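Local coordinates for general odorant-binding protein 28a (Drosophila melanogaster, PDB 6QQ4) that probably binds odorants and pheromones as a small, secreted, all-helical carrier protein of the insect odorant-binding family, at residues G59-E64 and T90-T95. Sequence-based numbering, arbitrary orientation.
Sequences GKLDTE and TCAAIT
Leu61 and Ala92 carry most of the 127 Å² that the two segments bury between them, and their CA atoms, 5.4 Å apart, mark the closest approach of the two backbones. The closest touching is done by one branch of the leucine: CD2 reaches CB of Ala92 at 3.7 Å and also lies over the peptide that joins Cys91 to Ala92, with CD2 of Leu61 3.6 Å from N of Ala92 and 4.1 Å from C of Cys91. One methyl therefore covers both a side chain and a stretch of main chain. CB of Leu61 adds a looser contact, 4.1 Å from CB of Ala92. A second side chain of the same loop, Thr63, turns its methyl and not its hydroxyl to the alanine: CG2 meets CB of Ala92 at 4.0 Å. With chi1 of Thr63 at 51°, OG1 sits between the backbone N and the carbonyl carbon, which places CG2 beside the backbone N, anti to that carbon, as the branch that meets Ala92. The side chains thus meet only through carbon atoms, while the peptide is covered by a methyl group.

In the PBP/GOBP fold, six helices tied by three disulfides, this joins the loop between helices 39-52 and 66-74 to the region where helix 78-91 gives way to a type I turn, Cys91 to Ile94, with N of Ile94 3.2 Å from O of Cys91. Cys91 is linked to Cys110 of helix 100-117, whose Phe111 touches both Leu61 and Cys91 and whose Tyr107 hydroxyl hydrogen-bonds Leu61 N. Thr63 sits in the middle of an Asx turn, in which N of Glu64 donates to OD1 of Asp62 at 3.3 Å and 140°.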
loop_
_atom_site.group_PDB
_atom_site.type_symbol
_atom_site.label_atom_id
_atom_site.label_comp_id
_atom_site.label_asym_id
_atom_site.label_seq_id
_atom_site.Cartn_x
_atom_site.Cartn_y
_atom_site.Cartn_z
ATOM N N GLY A 59 5.458 -11.907 -3.547
ATOM C CA GLY A 59 4.233 -11.485 -2.883
ATOM C C GLY A 59 4.309 -11.436 -1.372
ATOM O O GLY A 59 3.318 -11.682 -0.677
ATOM N N LYS A 60 5.484 -11.102 -0.853
ATOM C CA LYS A 60 5.660 -10.942 0.587
ATOM C C LYS A 60 6.155 -9.528 0.853
ATOM O O LYS A 60 6.764 -8.915 -0.012
ATOM C CB LYS A 60 6.643 -11.974 1.141
ATOM C CG LYS A 60 6.315 -13.422 0.768
ATOM C CD LYS A 60 5.046 -13.925 1.430
ATOM C CE LYS A 60 4.794 -15.391 1.088
ATOM N NZ LYS A 60 3.325 -15.698 0.923
ATOM N N LEU A 61 5.873 -8.997 2.038
ATOM C CA LEU A 61 6.280 -7.631 2.347
ATOM C C LEU A 61 7.807 -7.561 2.462
ATOM O O LEU A 61 8.431 -8.438 3.066
ATOM C CB LEU A 61 5.625 -7.144 3.646
ATOM C CG LEU A 61 5.274 -5.658 3.711
ATOM C CD1 LEU A 61 4.045 -5.371 2.851
ATOM C CD2 LEU A 61 5.056 -5.218 5.147
ATOM N N ASP A 62 8.390 -6.527 1.867
ATOM C CA ASP A 62 9.830 -6.304 1.899
ATOM C C ASP A 62 10.134 -4.973 2.583
ATOM O O ASP A 62 9.978 -3.913 1.980
ATOM C CB ASP A 62 10.400 -6.314 0.482
ATOM C CG ASP A 62 11.917 -6.438 0.452
ATOM O OD1 ASP A 62 12.593 -5.869 1.338
ATOM O OD2 ASP A 62 12.431 -7.107 -0.473
ATOM N N THR A 63 10.586 -5.037 3.833
ATOM C CA THR A 63 10.756 -3.832 4.638
ATOM C C THR A 63 12.146 -3.210 4.561
ATOM O O THR A 63 12.370 -2.145 5.141
ATOM C CB THR A 63 10.450 -4.106 6.104
ATOM O OG1 THR A 63 11.199 -5.250 6.532
ATOM C CG2 THR A 63 8.946 -4.359 6.298
ATOM N N GLU A 64 13.071 -3.860 3.856
ATOM C CA GLU A 64 14.398 -3.283 3.616
ATOM C C GLU A 64 14.272 -1.962 2.855
ATOM O O GLU A 64 13.242 -1.701 2.239
ATOM C CB GLU A 64 15.288 -4.258 2.840
ATOM N N THR A 90 5.303 -4.328 11.959
ATOM C CA THR A 90 4.114 -5.014 12.436
ATOM C C THR A 90 3.485 -5.876 11.334
ATOM O O THR A 90 3.251 -7.067 11.525
ATOM C CB THR A 90 3.065 -4.020 12.958
ATOM O OG1 THR A 90 3.503 -3.482 14.210
ATOM C CG2 THR A 90 1.737 -4.714 13.156
ATOM N N CYS A 91 3.234 -5.276 10.180
ATOM C CA CYS A 91 2.410 -5.921 9.166
ATOM C C CYS A 91 3.172 -6.970 8.358
ATOM O O CYS A 91 2.563 -7.891 7.820
ATOM C CB CYS A 91 1.798 -4.861 8.243
ATOM S SG CYS A 91 0.614 -3.784 9.112
ATOM N N ALA A 92 4.499 -6.862 8.310
ATOM C CA ALA A 92 5.321 -7.873 7.644
ATOM C C ALA A 92 5.199 -9.229 8.311
ATOM O O ALA A 92 5.629 -10.237 7.754
ATOM C CB ALA A 92 6.789 -7.448 7.609
ATOM N N ALA A 93 4.594 -9.260 9.493
ATOM C CA ALA A 93 4.478 -10.495 10.252
ATOM C C ALA A 93 3.147 -11.240 10.052
ATOM O O ALA A 93 2.983 -12.360 10.545
ATOM C CB ALA A 93 4.691 -10.203 11.730
ATOM N N ILE A 94 2.184 -10.640 9.357
ATOM C CA ILE A 94 0.887 -11.309 9.229
ATOM C C ILE A 94 0.963 -12.482 8.245
ATOM O O ILE A 94 1.853 -12.537 7.401
ATOM C CB ILE A 94 -0.220 -10.339 8.773
ATOM C CG1 ILE A 94 0.055 -9.850 7.350
ATOM C CG2 ILE A 94 -0.390 -9.185 9.762
ATOM C CD1 ILE A 94 -1.078 -9.051 6.788
ATOM N N THR A 95 0.028 -13.417 8.357
ATOM C CA THR A 95 -0.098 -14.471 7.355
ATOM C C THR A 95 -1.015 -14.043 6.192
ATOM O O THR A 95 -2.127 -13.542 6.411
ATOM C CB THR A 95 -0.636 -15.772 7.972
ATOM O OG1 THR A 95 -1.821 -15.496 8.728
ATOM C CG2 THR A 95 0.409 -16.395 8.884
#